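Local atomic coordinates of putative membrane anchored protein (Corynebacterium diphtheriae, PDB entry 3LSO), a protein that is of unknown function but is probably a membrane-anchored surface protein built from a row of beta-rich domains, the first of them belonging to the E-set clan. Residues Gln228-Asn232 / His233-Gly237; Tyr434-Ser437 / Asn438-Asp442. One frame throughout, in Å; residues are numbered along the deposited sequence.

Contact 1: Gln228-Asn232 / His233-Gly237; sequences QFFVN and HIAAG
The ring of F230 is brought up against the returning strand, its CD1 lying 3.3 Å from A235 N, with the peptide that joins I234 to A235 approaching at an oblique tilt. At the ring edge, in plane, sits I234 N, while CE1 meets the methyl CB of A235 at 4.1 Å. F230 and A235 point to the same face; with CG anti to the carbonyl carbon (chi1 -66°), the F230 ring comes to lie beside the I234-A235 peptide. L461, T263 and R265 also touch this ring. The imidazole of H233 finds its partners outside the hairpin: ND1 is hydrogen-bonded to P459 O and NE2 to E279.

F230 and A235 form a non-hydrogen-bonded antiparallel pair, and V231 and I234 the hydrogen-bonded pair that closes the loop. I234 N donates to V231 O at 2.9 Å, and V231 N returns a bond to I234 O at 3.1 Å. One step back, A236 N reaches F229 O at 2.9 Å. On the other face CG2 of V231 rests 4.0 Å from the CB of A236.

The positive phi angles of N232 and H233 make V231-I234 a type I' turn, the tight two-residue reversal of a beta hairpin. Backbone bonds and small apolar touches thus hold the two strands to each other, whereas the polar ends of the turn residues are spent on other parts of the chain: N232 OD1 accepts from T261 N on the adjacent strand 258-267, and H233 joins the turn both to E279 of strand 278-285 and to P459 of the C-terminal tail.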
loop_
_atom_site.group_PDB
_atom_site.type_symbol
_atom_site.label_atom_id
_atom_site.label_comp_id
_atom_site.label_asym_id
_atom_site.label_seq_id
_atom_site.Cartn_x
_atom_site.Cartn_y
_atom_site.Cartn_z
ATOM N N GLN B 228 9.021 -16.497 7.786
ATOM C CA GLN B 228 10.392 -16.165 8.112
ATOM C C GLN B 228 10.579 -14.664 8.074
ATOM O O GLN B 228 10.324 -14.022 7.050
ATOM C CB GLN B 228 11.370 -16.801 7.141
ATOM C CG GLN B 228 12.813 -16.471 7.485
ATOM C CD GLN B 228 13.234 -17.036 8.841
ATOM O OE1 GLN B 228 13.267 -16.322 9.850
ATOM N NE2 GLN B 228 13.531 -18.335 8.872
ATOM N N PHE B 229 11.017 -14.097 9.190
ATOM C CA PHE B 229 11.282 -12.671 9.240
ATOM C C PHE B 229 12.736 -12.412 8.916
ATOM O O PHE B 229 13.586 -13.298 9.069
ATOM C CB PHE B 229 10.930 -12.103 10.611
ATOM C CG PHE B 229 9.453 -12.049 10.869
ATOM C CD1 PHE B 229 8.817 -13.072 11.529
ATOM C CD2 PHE B 229 8.702 -10.976 10.430
ATOM C CE1 PHE B 229 7.463 -13.015 11.764
ATOM C CE2 PHE B 229 7.364 -10.917 10.666
ATOM C CZ PHE B 229 6.740 -11.943 11.334
ATOM N N PHE B 230 13.015 -11.206 8.445
ATOM C CA PHE B 230 14.376 -10.801 8.186
ATOM C C PHE B 230 14.572 -9.398 8.701
ATOM O O PHE B 230 13.675 -8.549 8.603
ATOM C CB PHE B 230 14.659 -10.796 6.697
ATOM C CG PHE B 230 14.632 -12.141 6.063
ATOM C CD1 PHE B 230 15.811 -12.811 5.788
ATOM C CD2 PHE B 230 13.431 -12.720 5.683
ATOM C CE1 PHE B 230 15.797 -14.055 5.161
ATOM C CE2 PHE B 230 13.410 -13.979 5.061
ATOM C CZ PHE B 230 14.599 -14.643 4.805
ATOM N N VAL B 231 15.752 -9.154 9.246
ATOM C CA VAL B 231 16.154 -7.818 9.617
ATOM C C VAL B 231 17.348 -7.543 8.735
ATOM O O VAL B 231 18.248 -8.381 8.633
ATOM C CB VAL B 231 16.536 -7.704 11.108
ATOM C CG1 VAL B 231 17.031 -6.322 11.400
ATOM C CG2 VAL B 231 15.349 -7.987 11.985
ATOM N N ASN B 232 17.329 -6.396 8.070
ATOM C CA ASN B 232 18.376 -6.042 7.139
ATOM C C ASN B 232 18.850 -7.211 6.300
ATOM O O ASN B 232 20.050 -7.485 6.184
ATOM C CB ASN B 232 19.518 -5.337 7.862
ATOM C CG ASN B 232 19.237 -3.844 8.088
ATOM O OD1 ASN B 232 18.118 -3.346 7.895
ATOM N ND2 ASN B 232 20.259 -3.127 8.487
ATOM N N HIS B 233 17.861 -7.891 5.725
ATOM C CA HIS B 233 18.023 -9.024 4.794
ATOM C C HIS B 233 18.728 -10.282 5.324
ATOM O O HIS B 233 19.260 -11.098 4.547
ATOM C CB HIS B 233 18.594 -8.568 3.441
ATOM C CG HIS B 233 17.647 -7.717 2.642
ATOM N ND1 HIS B 233 18.008 -7.111 1.455
ATOM C CD2 HIS B 233 16.360 -7.358 2.870
ATOM C CE1 HIS B 233 16.982 -6.431 0.979
ATOM N NE2 HIS B 233 15.970 -6.567 1.819
ATOM N N ILE B 234 18.680 -10.465 6.639
ATOM C CA ILE B 234 19.248 -11.662 7.270
ATOM C C ILE B 234 18.209 -12.345 8.182
ATOM O O ILE B 234 17.550 -11.693 8.984
ATOM C CB ILE B 234 20.580 -11.301 7.996
ATOM C CG1 ILE B 234 21.700 -11.132 6.952
ATOM C CG2 ILE B 234 20.949 -12.349 9.037
ATOM C CD1 ILE B 234 22.677 -9.964 7.227
ATOM N N ALA B 235 18.059 -13.654 8.038
ATOM C CA ALA B 235 17.034 -14.414 8.759
ATOM C C ALA B 235 17.019 -14.126 10.255
ATOM O O ALA B 235 17.983 -14.401 10.966
ATOM C CB ALA B 235 17.212 -15.905 8.509
ATOM N N ALA B 236 15.913 -13.581 10.737
ATOM C CA ALA B 236 15.788 -13.295 12.154
ATOM C C ALA B 236 15.121 -14.446 12.871
ATOM O O ALA B 236 13.901 -14.514 12.938
ATOM C CB ALA B 236 15.021 -11.992 12.377
ATOM N N GLY B 237 15.940 -15.342 13.409
ATOM C CA GLY B 237 15.455 -16.531 14.113
ATOM C C GLY B 237 14.829 -17.597 13.222
ATOM O O GLY B 237 14.940 -17.548 12.002
#

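Contact 2: Tyr434-Ser437 / Asn438-Asp442; sequences YKYS and NSLKD
K435 and L440 face each other as the hydrogen-bonded pair of two antiparallel strands whose end-to-end directions differ by 176°. K435 N donates to L440 O at 3.1 Å and L440 N to K435 O at 2.9 Å, a reciprocal pair. Y434 and K441 make the neighbouring non-hydrogen-bonded pair, where CA of Y434 also gives a CH...O contact to L440 O.

The Y434 side chain runs beside that of K441, and CD1 lies 3.6 Å from K441 CG. With CG anti to the backbone N (chi1 172°), the ring is carried over the partner strand, and both L440 O and S439 OG come up to its edge in plane, OG at 3.5 Å from CE1. K441 NZ goes on to P380 O. On the opposite face of the hairpin CD2 of L440 packs 3.7 Å from CE2 of Y436, while CD1 meets the aliphatic CE of K435 at 4.1 Å. K435 CG lies 3.6 Å above one face of the Y436 ring, near its rim. The polar ends of these two residues converge on D297: K435 NZ forms salt bridges with D295 and D297, and Y436 OH is hydrogen-bonded to D297 and T296.

Paired strands 425-435 and 440-453, reversed through Y436-S439, are a classic beta hairpin with a four-residue connection, lying in the C-terminal part of an all-beta chain.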
loop_
_atom_site.group_PDB
_atom_site.type_symbol
_atom_site.label_atom_id
_atom_site.label_comp_id
_atom_site.label_asym_id
_atom_site.label_seq_id
_atom_site.Cartn_x
_atom_site.Cartn_y
_atom_site.Cartn_z
ATOM N N TYR B 434 13.340 24.978 30.646
ATOM C CA TYR B 434 13.036 25.186 32.048
ATOM C C TYR B 434 11.998 26.280 31.966
ATOM O O TYR B 434 12.310 27.385 31.467
ATOM C CB TYR B 434 14.288 25.652 32.804
ATOM C CG TYR B 434 14.076 26.089 34.224
ATOM C CD1 TYR B 434 13.180 25.407 35.071
ATOM C CD2 TYR B 434 14.787 27.175 34.751
ATOM C CE1 TYR B 434 12.980 25.821 36.398
ATOM C CE2 TYR B 434 14.603 27.596 36.091
ATOM C CZ TYR B 434 13.698 26.911 36.885
ATOM O OH TYR B 434 13.521 27.285 38.172
ATOM N N LYS B 435 10.771 25.967 32.418
ATOM C CA LYS B 435 9.610 26.833 32.196
ATOM C C LYS B 435 8.536 26.556 33.209
ATOM O O LYS B 435 8.609 25.546 33.920
ATOM C CB LYS B 435 9.043 26.594 30.795
ATOM C CG LYS B 435 8.401 25.229 30.586
ATOM C CD LYS B 435 8.211 24.936 29.119
ATOM C CE LYS B 435 7.394 23.668 28.943
ATOM N NZ LYS B 435 7.029 23.440 27.520
ATOM N N TYR B 436 7.522 27.423 33.237
ATOM C CA TYR B 436 6.351 27.303 34.129
ATOM C C TYR B 436 6.593 27.797 35.542
ATOM O O TYR B 436 7.715 27.674 36.063
ATOM C CB TYR B 436 5.807 25.872 34.230
ATOM C CG TYR B 436 5.321 25.299 32.933
ATOM C CD1 TYR B 436 5.122 26.114 31.819
ATOM C CD2 TYR B 436 5.048 23.941 32.820
ATOM C CE1 TYR B 436 4.681 25.584 30.625
ATOM C CE2 TYR B 436 4.582 23.393 31.634
ATOM C CZ TYR B 436 4.404 24.223 30.533
ATOM O OH TYR B 436 3.949 23.698 29.344
ATOM N N SER B 437 5.523 28.364 36.124
ATOM C CA SER B 437 5.374 28.672 37.544
ATOM C C SER B 437 5.687 27.435 38.379
ATOM O O SER B 437 6.610 27.451 39.179
ATOM C CB SER B 437 3.910 29.082 37.772
ATOM O OG SER B 437 3.722 30.044 38.801
ATOM N N ASN B 438 4.877 26.382 38.245
ATOM C CA ASN B 438 5.194 25.078 38.825
ATOM C C ASN B 438 6.206 24.516 37.857
ATOM O O ASN B 438 5.834 23.893 36.844
ATOM C CB ASN B 438 3.961 24.176 38.920
ATOM C CG ASN B 438 4.131 23.038 39.947
ATOM O OD1 ASN B 438 5.168 22.384 39.985
ATOM N ND2 ASN B 438 3.093 22.796 40.790
ATOM N N SER B 439 7.479 24.748 38.155
ATOM C CA SER B 439 8.511 24.773 37.110
ATOM C C SER B 439 9.005 23.398 36.644
ATOM O O SER B 439 9.503 22.612 37.448
ATOM C CB SER B 439 9.702 25.599 37.586
ATOM O OG SER B 439 10.429 24.919 38.585
ATOM N N LEU B 440 8.897 23.097 35.361
ATOM C CA LEU B 440 9.465 21.847 34.913
ATOM C C LEU B 440 10.785 22.031 34.166
ATOM O O LEU B 440 11.108 23.119 33.694
ATOM C CB LEU B 440 8.455 21.036 34.091
ATOM C CG LEU B 440 8.048 21.361 32.650
ATOM C CD1 LEU B 440 9.166 21.122 31.637
ATOM C CD2 LEU B 440 6.833 20.528 32.271
ATOM N N LYS B 441 11.538 20.947 34.069
ATOM C CA LYS B 441 12.804 20.919 33.371
ATOM C C LYS B 441 12.754 19.673 32.504
ATOM O O LYS B 441 12.372 18.591 32.980
ATOM C CB LYS B 441 13.977 20.833 34.370
ATOM C CG LYS B 441 14.036 21.956 35.428
ATOM C CD LYS B 441 14.558 21.471 36.786
ATOM C CE LYS B 441 14.242 22.483 37.877
ATOM N NZ LYS B 441 15.289 22.567 38.929
ATOM N N ASP B 442 13.128 19.803 31.240
ATOM C CA ASP B 442 12.983 18.700 30.313
ATOM C C ASP B 442 13.993 18.789 29.161
ATOM O O ASP B 442 14.432 19.898 28.780
ATOM C CB ASP B 442 11.564 18.728 29.767
ATOM C CG ASP B 442 11.110 17.384 29.205
ATOM O OD1 ASP B 442 11.941 16.428 29.160
ATOM O OD2 ASP B 442 9.892 17.307 28.821
#

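Both contacts are ends of beta hairpins in a chain without helices, and they belong to different sheets. Contact 1 comes first and joins strands 226-231 and 234-241, the latter at the edge of a five-stranded mixed sheet; contact 2 follows about 200 residues later, where strand 425-435 turns back into 440-453. Their centres are 45 Å apart and their nearest atoms about 29 Å, so they do not touch. The centre of contact 1 is about 22 Å from the centre of the chain, that of contact 2 about 43 Å. After contact 2 the chain runs back, and its tail, through P459 and L461, meets the hairpin of contact 1, linking the two regions of this elongated molecule.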